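Local structure of RNA-dependent RNA polymerase (Taggert virus, 6DX3) at residues 14-19 / 131-136; 27-32 / 152-157; 114-119 / 140-145. The protein carries a viral OTU domain, the part in this structure, a cysteine protease that probably removes ubiquitin from modified proteins. All coordinates share one frame; numbering follows the deposited sequence.

Contact 1. Residues 14-19 / 131-136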
loop_
_atom_site.group_PDB
_atom_site.type_symbol
_atom_site.label_atom_id
_atom_site.label_comp_id
_atom_site.label_asym_id
_atom_site.label_seq_id
_atom_site.Cartn_x
_atom_site.Cartn_y
_atom_site.Cartn_z
ATOM N N ASN A 14 -7.626 8.326 12.404
ATOM C CA ASN A 14 -6.778 8.707 11.278
ATOM C C ASN A 14 -7.391 8.355 9.930
ATOM O O ASN A 14 -6.926 8.866 8.906
ATOM C CB ASN A 14 -5.407 8.043 11.406
ATOM C CG ASN A 14 -4.349 8.991 11.925
ATOM O OD1 ASN A 14 -3.785 9.783 11.169
ATOM N ND2 ASN A 14 -4.070 8.913 13.224
ATOM N N GLY A 15 -8.394 7.490 9.896
ATOM C CA GLY A 15 -9.116 7.195 8.680
ATOM C C GLY A 15 -8.872 5.835 8.041
ATOM O O GLY A 15 -9.148 5.682 6.843
ATOM N N TYR A 16 -8.376 4.855 8.790
ATOM C CA TYR A 16 -8.157 3.516 8.258
ATOM C C TYR A 16 -8.255 2.517 9.402
ATOM O O TYR A 16 -8.414 2.890 10.567
ATOM C CB TYR A 16 -6.807 3.417 7.538
ATOM C CG TYR A 16 -5.623 3.858 8.372
ATOM C CD1 TYR A 16 -4.892 2.942 9.114
ATOM C CD2 TYR A 16 -5.236 5.193 8.410
ATOM C CE1 TYR A 16 -3.808 3.342 9.874
ATOM C CE2 TYR A 16 -4.156 5.602 9.167
ATOM C CZ TYR A 16 -3.448 4.675 9.898
ATOM O OH TYR A 16 -2.372 5.085 10.651
ATOM N N TYR A 17 -8.159 1.238 9.060
ATOM C CA TYR A 17 -8.273 0.160 10.030
ATOM C C TYR A 17 -6.896 -0.344 10.436
ATOM O O TYR A 17 -5.945 -0.311 9.652
ATOM C CB TYR A 17 -9.100 -0.995 9.461
ATOM C CG TYR A 17 -10.546 -0.641 9.222
ATOM C CD1 TYR A 17 -10.958 -0.110 8.007
ATOM C CD2 TYR A 17 -11.499 -0.831 10.212
ATOM C CE1 TYR A 17 -12.280 0.217 7.784
ATOM C CE2 TYR A 17 -12.825 -0.507 9.999
ATOM C CZ TYR A 17 -13.210 0.016 8.784
ATOM O OH TYR A 17 -14.528 0.339 8.573
ATOM N N TYR A 18 -6.803 -0.820 11.679
ATOM C CA TYR A 18 -5.576 -1.364 12.243
ATOM C C TYR A 18 -5.904 -2.651 12.981
ATOM O O TYR A 18 -6.926 -2.736 13.666
ATOM C CB TYR A 18 -4.911 -0.367 13.204
ATOM C CG TYR A 18 -3.756 -0.929 14.016
ATOM C CD1 TYR A 18 -2.445 -0.777 13.586
ATOM C CD2 TYR A 18 -3.974 -1.587 15.222
ATOM C CE1 TYR A 18 -1.387 -1.276 14.325
ATOM C CE2 TYR A 18 -2.921 -2.093 15.967
ATOM C CZ TYR A 18 -1.629 -1.932 15.513
ATOM O OH TYR A 18 -0.573 -2.427 16.249
ATOM N N SER A 19 -5.022 -3.645 12.857
ATOM C CA SER A 19 -5.224 -4.907 13.540
ATOM C C SER A 19 -3.889 -5.574 13.838
ATOM O O SER A 19 -3.049 -5.682 12.931
ATOM C CB SER A 19 -6.092 -5.850 12.704
ATOM O OG SER A 19 -6.029 -7.173 13.206
ATOM N N VAL A 131 -2.555 -2.821 8.495
ATOM C CA VAL A 131 -3.483 -1.706 8.360
ATOM C C VAL A 131 -4.234 -1.866 7.046
ATOM O O VAL A 131 -3.700 -2.387 6.060
ATOM C CB VAL A 131 -2.783 -0.329 8.432
ATOM C CG1 VAL A 131 -2.006 -0.194 9.738
ATOM C CG2 VAL A 131 -1.875 -0.119 7.237
ATOM N N ARG A 132 -5.489 -1.424 7.041
ATOM C CA ARG A 132 -6.363 -1.585 5.888
ATOM C C ARG A 132 -6.940 -0.235 5.503
ATOM O O ARG A 132 -7.591 0.423 6.321
ATOM C CB ARG A 132 -7.491 -2.581 6.175
ATOM C CG ARG A 132 -8.369 -2.866 4.959
ATOM C CD ARG A 132 -9.517 -3.794 5.303
ATOM N NE ARG A 132 -10.568 -3.103 6.040
ATOM C CZ ARG A 132 -11.436 -3.708 6.843
ATOM N NH1 ARG A 132 -11.379 -5.022 7.012
ATOM N NH2 ARG A 132 -12.360 -3.000 7.476
ATOM N N TYR A 133 -6.696 0.173 4.262
ATOM C CA TYR A 133 -7.344 1.334 3.660
ATOM C C TYR A 133 -8.469 0.800 2.781
ATOM O O TYR A 133 -8.232 0.363 1.655
ATOM C CB TYR A 133 -6.344 2.166 2.863
ATOM C CG TYR A 133 -5.284 2.818 3.721
ATOM C CD1 TYR A 133 -5.496 4.065 4.292
ATOM C CD2 TYR A 133 -4.072 2.184 3.962
ATOM C CE1 TYR A 133 -4.532 4.664 5.077
ATOM C CE2 TYR A 133 -3.103 2.774 4.750
ATOM C CZ TYR A 133 -3.336 4.016 5.303
ATOM O OH TYR A 133 -2.373 4.614 6.087
ATOM N N GLY A 134 -9.687 0.816 3.302
ATOM C CA GLY A 134 -10.841 0.266 2.621
ATOM C C GLY A 134 -11.555 -0.764 3.475
ATOM O O GLY A 134 -11.187 -1.033 4.617
ATOM N N GLU A 135 -12.595 -1.352 2.882
ATOM C CA GLU A 135 -13.457 -2.295 3.580
ATOM C C GLU A 135 -13.453 -3.699 2.995
ATOM O O GLU A 135 -13.964 -4.618 3.645
ATOM C CB GLU A 135 -14.908 -1.786 3.596
ATOM C CG GLU A 135 -15.061 -0.328 3.980
ATOM C CD GLU A 135 -14.900 -0.105 5.466
ATOM O OE1 GLU A 135 -14.976 -1.094 6.224
ATOM O OE2 GLU A 135 -14.701 1.058 5.878
ATOM N N ASP A 136 -12.899 -3.897 1.802
ATOM C CA ASP A 136 -13.072 -5.158 1.102
ATOM C C ASP A 136 -12.352 -6.296 1.825
ATOM O O ASP A 136 -11.373 -6.068 2.543
ATOM C CB ASP A 136 -12.556 -5.048 -0.329
ATOM C CG ASP A 136 -13.453 -4.198 -1.205
ATOM O OD1 ASP A 136 -14.659 -4.098 -0.896
ATOM O OD2 ASP A 136 -12.953 -3.637 -2.202
HETATM O O HOH W 1 -10.491 2.802 5.554
#

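Contact 2. Residues 27-32 / 152-157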
loop_
_atom_site.group_PDB
_atom_site.type_symbol
_atom_site.label_atom_id
_atom_site.label_comp_id
_atom_site.label_asym_id
_atom_site.label_seq_id
_atom_site.Cartn_x
_atom_site.Cartn_y
_atom_site.Cartn_z
ATOM N N ASP A 27 2.355 -18.826 4.441
ATOM C CA ASP A 27 1.213 -19.724 4.595
ATOM C C ASP A 27 -0.001 -19.210 3.827
ATOM O O ASP A 27 -0.869 -20.000 3.434
ATOM C CB ASP A 27 0.869 -19.899 6.076
ATOM C CG ASP A 27 1.996 -20.522 6.867
ATOM O OD1 ASP A 27 3.025 -20.904 6.258
ATOM O OD2 ASP A 27 1.847 -20.638 8.102
ATOM N N ILE A 28 -0.069 -17.902 3.587
ATOM C CA ILE A 28 -1.221 -17.291 2.945
ATOM C C ILE A 28 -0.880 -16.668 1.591
ATOM O O ILE A 28 -1.701 -16.742 0.670
ATOM C CB ILE A 28 -1.861 -16.244 3.887
ATOM C CG1 ILE A 28 -2.217 -16.879 5.242
ATOM C CG2 ILE A 28 -3.075 -15.600 3.239
ATOM C CD1 ILE A 28 -3.415 -17.813 5.207
ATOM N N PHE A 29 0.303 -16.075 1.434
ATOM C CA PHE A 29 0.663 -15.345 0.224
ATOM C C PHE A 29 1.910 -15.934 -0.420
ATOM O O PHE A 29 2.630 -16.744 0.167
ATOM C CB PHE A 29 0.925 -13.859 0.511
ATOM C CG PHE A 29 -0.223 -13.152 1.161
ATOM C CD1 PHE A 29 -0.190 -12.852 2.513
ATOM C CD2 PHE A 29 -1.327 -12.765 0.415
ATOM C CE1 PHE A 29 -1.241 -12.196 3.116
ATOM C CE2 PHE A 29 -2.384 -12.107 1.012
ATOM C CZ PHE A 29 -2.340 -11.822 2.362
ATOM N N GLU A 30 2.142 -15.504 -1.654
ATOM C CA GLU A 30 3.436 -15.596 -2.311
ATOM C C GLU A 30 4.031 -14.197 -2.371
ATOM O O GLU A 30 3.363 -13.253 -2.808
ATOM C CB GLU A 30 3.311 -16.174 -3.722
ATOM C CG GLU A 30 4.369 -15.645 -4.679
ATOM C CD GLU A 30 4.391 -16.380 -5.997
ATOM O OE1 GLU A 30 3.866 -17.511 -6.055
ATOM O OE2 GLU A 30 4.933 -15.821 -6.973
ATOM N N ILE A 31 5.271 -14.058 -1.913
ATOM C CA ILE A 31 5.961 -12.774 -1.959
ATOM C C ILE A 31 6.409 -12.534 -3.395
ATOM O O ILE A 31 7.288 -13.232 -3.906
ATOM C CB ILE A 31 7.152 -12.736 -0.995
ATOM C CG1 ILE A 31 6.690 -12.999 0.441
ATOM C CG2 ILE A 31 7.882 -11.399 -1.102
ATOM C CD1 ILE A 31 7.823 -13.303 1.404
ATOM N N VAL A 32 5.799 -11.550 -4.056
ATOM C CA VAL A 32 6.200 -11.153 -5.401
ATOM C C VAL A 32 7.174 -9.991 -5.241
ATOM O O VAL A 32 6.770 -8.850 -5.000
ATOM C CB VAL A 32 5.000 -10.777 -6.271
ATOM C CG1 VAL A 32 5.453 -10.502 -7.700
ATOM C CG2 VAL A 32 3.960 -11.888 -6.245
ATOM N N ASP A 152 6.959 -4.997 -0.885
ATOM C CA ASP A 152 6.754 -6.058 -1.858
ATOM C C ASP A 152 5.261 -6.326 -1.997
ATOM O O ASP A 152 4.461 -5.963 -1.130
ATOM C CB ASP A 152 7.480 -7.355 -1.461
ATOM C CG ASP A 152 8.980 -7.287 -1.695
ATOM O OD1 ASP A 152 9.407 -6.805 -2.765
ATOM O OD2 ASP A 152 9.735 -7.717 -0.800
ATOM N N TYR A 153 4.892 -6.960 -3.105
ATOM C CA TYR A 153 3.515 -7.371 -3.335
ATOM C C TYR A 153 3.281 -8.756 -2.752
ATOM O O TYR A 153 4.168 -9.613 -2.782
ATOM C CB TYR A 153 3.190 -7.376 -4.830
ATOM C CG TYR A 153 1.747 -7.718 -5.130
ATOM C CD1 TYR A 153 0.732 -6.812 -4.851
ATOM C CD2 TYR A 153 1.398 -8.942 -5.686
ATOM C CE1 TYR A 153 -0.590 -7.113 -5.115
ATOM C CE2 TYR A 153 0.072 -9.252 -5.960
ATOM C CZ TYR A 153 -0.916 -8.330 -5.671
ATOM O OH TYR A 153 -2.236 -8.617 -5.931
ATOM N N LEU A 154 2.080 -8.969 -2.218
ATOM C CA LEU A 154 1.669 -10.265 -1.692
ATOM C C LEU A 154 0.496 -10.771 -2.519
ATOM O O LEU A 154 -0.548 -10.113 -2.593
ATOM C CB LEU A 154 1.291 -10.172 -0.211
ATOM C CG LEU A 154 2.430 -9.865 0.766
ATOM C CD1 LEU A 154 1.878 -9.514 2.143
ATOM C CD2 LEU A 154 3.400 -11.034 0.859
ATOM N N LYS A 155 0.672 -11.932 -3.139
ATOM C CA LYS A 155 -0.355 -12.541 -3.963
ATOM C C LYS A 155 -0.900 -13.779 -3.276
ATOM O O LYS A 155 -0.113 -14.643 -2.865
ATOM C CB LYS A 155 0.215 -12.913 -5.336
ATOM C CG LYS A 155 -0.627 -13.900 -6.125
ATOM C CD LYS A 155 0.177 -14.490 -7.273
ATOM C CE LYS A 155 -0.465 -15.755 -7.808
ATOM N NZ LYS A 155 0.545 -16.798 -8.147
ATOM N N PRO A 156 -2.220 -13.893 -3.115
ATOM C CA PRO A 156 -2.793 -15.072 -2.453
ATOM C C PRO A 156 -2.287 -16.364 -3.078
ATOM O O PRO A 156 -2.163 -16.478 -4.299
ATOM C CB PRO A 156 -4.300 -14.893 -2.654
ATOM C CG PRO A 156 -4.481 -13.415 -2.770
ATOM C CD PRO A 156 -3.251 -12.899 -3.469
ATOM N N ARG A 157 -1.990 -17.339 -2.214
ATOM C CA ARG A 157 -1.305 -18.556 -2.646
ATOM C C ARG A 157 -2.114 -19.311 -3.693
ATOM O O ARG A 157 -1.572 -19.744 -4.717
ATOM C CB ARG A 157 -1.026 -19.447 -1.433
ATOM C CG ARG A 157 0.436 -19.817 -1.246
ATOM C CD ARG A 157 0.607 -20.871 -0.161
ATOM N NE ARG A 157 2.008 -21.222 0.051
ATOM C CZ ARG A 157 2.426 -22.137 0.920
ATOM N NH1 ARG A 157 3.722 -22.389 1.046
ATOM N NH2 ARG A 157 1.551 -22.798 1.667
HETATM O O HOH W 2 3.658 -19.370 -0.661
#

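Contact 3. Residues 114-119 / 140-145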
loop_
_atom_site.group_PDB
_atom_site.type_symbol
_atom_site.label_atom_id
_atom_site.label_comp_id
_atom_site.label_asym_id
_atom_site.label_seq_id
_atom_site.Cartn_x
_atom_site.Cartn_y
_atom_site.Cartn_z
ATOM N N VAL A 114 -10.114 1.140 -4.362
ATOM C CA VAL A 114 -9.663 -0.229 -4.152
ATOM C C VAL A 114 -9.101 -0.322 -2.742
ATOM O O VAL A 114 -8.494 0.632 -2.244
ATOM C CB VAL A 114 -8.611 -0.655 -5.202
ATOM C CG1 VAL A 114 -7.369 0.225 -5.111
ATOM C CG2 VAL A 114 -8.241 -2.125 -5.034
ATOM N N THR A 115 -9.319 -1.459 -2.093
ATOM C CA THR A 115 -8.842 -1.672 -0.736
ATOM C C THR A 115 -7.414 -2.199 -0.769
ATOM O O THR A 115 -7.069 -3.038 -1.606
ATOM C CB THR A 115 -9.757 -2.646 0.007
ATOM O OG1 THR A 115 -11.085 -2.108 0.064
ATOM C CG2 THR A 115 -9.258 -2.886 1.421
ATOM N N VAL A 116 -6.580 -1.683 0.132
ATOM C CA VAL A 116 -5.179 -2.079 0.225
ATOM C C VAL A 116 -4.876 -2.494 1.656
ATOM O O VAL A 116 -5.142 -1.738 2.597
ATOM C CB VAL A 116 -4.228 -0.950 -0.216
ATOM C CG1 VAL A 116 -2.779 -1.402 -0.075
ATOM C CG2 VAL A 116 -4.520 -0.531 -1.651
ATOM N N TYR A 117 -4.323 -3.693 1.815
ATOM C CA TYR A 117 -3.781 -4.159 3.084
ATOM C C TYR A 117 -2.275 -3.943 3.068
ATOM O O TYR A 117 -1.610 -4.287 2.085
ATOM C CB TYR A 117 -4.084 -5.642 3.312
ATOM C CG TYR A 117 -5.533 -5.993 3.579
ATOM C CD1 TYR A 117 -5.887 -6.732 4.699
ATOM C CD2 TYR A 117 -6.541 -5.613 2.701
ATOM C CE1 TYR A 117 -7.203 -7.068 4.947
ATOM C CE2 TYR A 117 -7.859 -5.944 2.940
ATOM C CZ TYR A 117 -8.184 -6.672 4.065
ATOM O OH TYR A 117 -9.495 -7.008 4.312
ATOM N N ILE A 118 -1.740 -3.381 4.147
ATOM C CA ILE A 118 -0.302 -3.192 4.308
ATOM C C ILE A 118 0.138 -4.038 5.492
ATOM O O ILE A 118 -0.161 -3.707 6.648
ATOM C CB ILE A 118 0.080 -1.721 4.515
ATOM C CG1 ILE A 118 -0.582 -0.833 3.459
ATOM C CG2 ILE A 118 1.593 -1.559 4.466
ATOM C CD1 ILE A 118 -0.233 0.642 3.610
ATOM N N TRP A 119 0.844 -5.129 5.209
ATOM C CA TRP A 119 1.310 -6.041 6.244
ATOM C C TRP A 119 2.721 -5.652 6.666
ATOM O O TRP A 119 3.617 -5.532 5.826
ATOM C CB TRP A 119 1.281 -7.486 5.743
ATOM C CG TRP A 119 -0.061 -7.908 5.211
ATOM C CD1 TRP A 119 -0.602 -7.588 3.998
ATOM C CD2 TRP A 119 -1.028 -8.729 5.878
ATOM N NE1 TRP A 119 -1.847 -8.158 3.870
ATOM C CE2 TRP A 119 -2.130 -8.865 5.008
ATOM C CE3 TRP A 119 -1.070 -9.360 7.125
ATOM C CZ2 TRP A 119 -3.262 -9.608 5.347
ATOM C CZ3 TRP A 119 -2.194 -10.098 7.459
ATOM C CH2 TRP A 119 -3.274 -10.214 6.574
ATOM N N GLU A 140 -9.982 -10.031 -2.057
ATOM C CA GLU A 140 -10.378 -9.168 -3.164
ATOM C C GLU A 140 -9.777 -7.775 -3.049
ATOM O O GLU A 140 -10.312 -6.820 -3.623
ATOM C CB GLU A 140 -11.901 -9.087 -3.259
ATOM C CG GLU A 140 -12.614 -9.195 -1.932
ATOM C CD GLU A 140 -14.082 -9.517 -2.096
ATOM O OE1 GLU A 140 -14.863 -8.591 -2.406
ATOM O OE2 GLU A 140 -14.455 -10.696 -1.921
ATOM N N SER A 141 -8.677 -7.641 -2.315
ATOM C CA SER A 141 -7.978 -6.381 -2.130
ATOM C C SER A 141 -6.522 -6.538 -2.550
ATOM O O SER A 141 -6.044 -7.639 -2.833
ATOM C CB SER A 141 -8.058 -5.913 -0.672
ATOM O OG SER A 141 -9.399 -5.863 -0.219
ATOM N N ILE A 142 -5.818 -5.416 -2.580
ATOM C CA ILE A 142 -4.379 -5.409 -2.809
ATOM C C ILE A 142 -3.676 -5.617 -1.475
ATOM O O ILE A 142 -3.941 -4.903 -0.501
ATOM C CB ILE A 142 -3.931 -4.095 -3.467
ATOM C CG1 ILE A 142 -4.536 -3.970 -4.870
ATOM C CG2 ILE A 142 -2.411 -4.015 -3.508
ATOM C CD1 ILE A 142 -4.404 -2.589 -5.465
ATOM N N ASN A 143 -2.788 -6.603 -1.422
ATOM C CA ASN A 143 -1.978 -6.864 -0.240
ATOM C C ASN A 143 -0.521 -6.575 -0.566
ATOM O O ASN A 143 0.001 -7.060 -1.575
ATOM C CB ASN A 143 -2.148 -8.307 0.235
ATOM C CG ASN A 143 -3.570 -8.615 0.662
ATOM O OD1 ASN A 143 -3.914 -8.506 1.840
ATOM N ND2 ASN A 143 -4.409 -9.000 -0.295
ATOM N N ILE A 144 0.124 -5.766 0.276
ATOM C CA ILE A 144 1.541 -5.464 0.140
ATOM C C ILE A 144 2.216 -5.681 1.487
ATOM O O ILE A 144 1.573 -5.694 2.538
ATOM C CB ILE A 144 1.804 -4.031 -0.376
ATOM C CG1 ILE A 144 1.312 -2.991 0.625
ATOM C CG2 ILE A 144 1.145 -3.806 -1.728
ATOM C CD1 ILE A 144 1.575 -1.574 0.185
ATOM N N MET A 145 3.536 -5.854 1.440
ATOM C CA MET A 145 4.338 -6.200 2.607
ATOM C C MET A 145 5.323 -5.074 2.884
ATOM O O MET A 145 6.156 -4.750 2.031
ATOM C CB MET A 145 5.079 -7.522 2.386
ATOM C CG MET A 145 5.673 -8.148 3.647
ATOM S SD MET A 145 6.348 -9.794 3.323
ATOM C CE MET A 145 7.563 -9.946 4.618
HETATM O O HOH W 3 -10.677 -3.763 -3.578
#

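Contact 1. Residues 14-19 / 131-136
Tyr17 and Arg132 meet where strand 17-24 pairs antiparallel with strand 126-133 in the mixed sheet of the OTU fold, and they exemplify a cross-strand cation-pi pair. Their backbones bond twice, Tyr17 N to Arg132 O and Arg132 N to Tyr17 O, each at 2.9 Å. The two side chains then run side by side on one face of the sheet. A bend in the arginine chain (chi3 76°) brings NH2 over the middle of the Tyr17 ring in a cation-pi contact, with Arg132 CZ 4.0 Å from the ring centroid. Because guanidinium and ring planes stand 61° apart, a single nitrogen rather than the flat group presses on the ring. Arg132 NE holds this pose by donating to Gly134 O, 2.6 Å away, and Trp9 supplies a second cation-pi partner. Glu135 completes the cluster: the Tyr17 OH donates to the syn lone pair of OE2 at 2.8 Å, the carboxylate lying nearly perpendicular to the ring, while OE1 forms a salt bridge to Arg132 NH2. That carboxylate would be expected to offset part of the arginine charge.

On the other side of the strands, Tyr16 CB lies over the Tyr133 ring in a CH-pi contact. A chi1 of 54°, with CG between the backbone N and carbonyl carbon, then lays the Tyr16 ring obliquely alongside that of Tyr133, whose OH, hydrogen-bonded to Glu78, sits over a face of Tyr16. Beside them, a water accepts from Gly134 N at 3.1 Å and donates weakly to Gly15 O.

Contact 2. Residues 27-32 / 152-157
Strand 29-32, one of the two edge strands of the OTU sheet, is joined antiparallel to strand 150-156, with Glu30 opposite Lys155 and Val32 opposite Tyr153 as the hydrogen-bonded pairs. Each pair makes two backbone bonds, and the shortest runs from Glu30 N to Lys155 O at 2.7 Å. A fifth, from Arg157 N to Ile28 O at 3.0 Å, carries the pairing past the strand into the turn of helix 25-28.

Both hydrogen-bonded pairs send their side chains to one face of the sheet, and Ile31 and Leu154 send theirs to the other. Ile31 runs alongside Leu154, its CG1 touching Leu154 CD2 at 3.9 Å. Phe29 shows how an aromatic can work at a strand end: its CG lies beside the backbone N (chi1 -57°), and the ring crosses Leu154 at about a right angle, so that Leu154 CB makes a CH-pi contact 4.0 Å from the ring centroid. Ile28 CG2 covers the opposite face, Lys155 C and Pro156 N meet the edge, and Trp119 adds an edge-to-face contact.

On the face of Val32 and Tyr153, the valine CG2 meets the edge of the tyrosine ring, 3.9 Å from CD2, and also reaches Lys155 CB. The phenol of Tyr153 is held farther on by Thr162 O, while Cys47 of helix 40-49 packs against both side chains. Glu30 and Lys155 extend in the same direction, but their salt bridge is long, with OE1 and NZ 4.0 Å apart.

Just before Tyr153, Asp152 sets its CB against Val32 O; its OD1 accepts from Gln34 N, and OD2 pairs with Arg147. His150 NE2 also bonds to Asp152 OD1, consistent with the histidine-aspartate part of the catalytic triad of OTU cysteine proteases.

Contact 3. Residues 114-119 / 140-145
Val114 leads into strand 116-121, which lies parallel to strand 142-147 near the middle of the OTU sheet, and meets Ile142 at once: the two side chains cross at about a right angle, with Val114 CG2 3.9 Å from Ile142 CD1. At Thr115 the backbone bonding starts, its O accepting from Ile142 N, while a water links Thr115 N to Glu140 O. Ser141 OG comes within 3.2 Å of Thr115 CB, a close approach without a bond between the two hydroxyls; Pro137 O holds the serine and Asp136 N the threonine.

Val116 turns to the face covered by helix 102-112, where its CG2 packs against Ile142 CB. Tyr117 goes to the other face. Its N donates to Ile142 O over only 2.6 Å, almost straight down the carbonyl, and its O receives Ile144 N. The ring edge meets Ser141 OG, and the phenol reaches Asp136 O. Ile118 repeats the apolar pattern of Val116, lying alongside Ile144, whose CG1 takes the position between backbone N and carbonyl carbon (chi1 64°); this brings Ile144 CD1 to 4.0 Å from Ile118 CG1. Helix 40-49 packs on Ile142 and Ile144 from this same side.

Trp119 shows how a parallel pair can share a polar side chain set between two aromatic ones on one sheet face: Asn143 lies alongside both it and Tyr117. Its N bonds to Ile144 O at 2.8 Å, and Ile144 O also lies at the indole edge. Asn143 OD1 packs 3.2 Å from Tyr117 CB, and the amide's ND2 donates to Met138 O, which fixes its flip. The indole NE1 of Trp119 donates in its ring plane to a lone pair of Asn143 OD1, 2.9 Å away at an N-H...O angle of 158°.

Overall arrangement
From the N terminus, residues 14-19 open contact 1 and, just after strand 17-24, residues 27-32 open contact 2. The chain then passes through the helices before 114-119 begins contact 3. Contact 1 closes first, when strand 126-133 returns to 14-19; 140-145 next closes contact 3, and 152-157 closes contact 2 last. Contact 1 therefore crosses both of the others, whereas contact 3 lies wholly within the span of contact 2. All three belong to one sheet: contact 3 is the central parallel pair, bonded to contact 1 through Val131 O to Ile118 N and to contact 2 through Asp152 O to Met145 N. The centres of contacts 1 and 2 are about 19 Å apart.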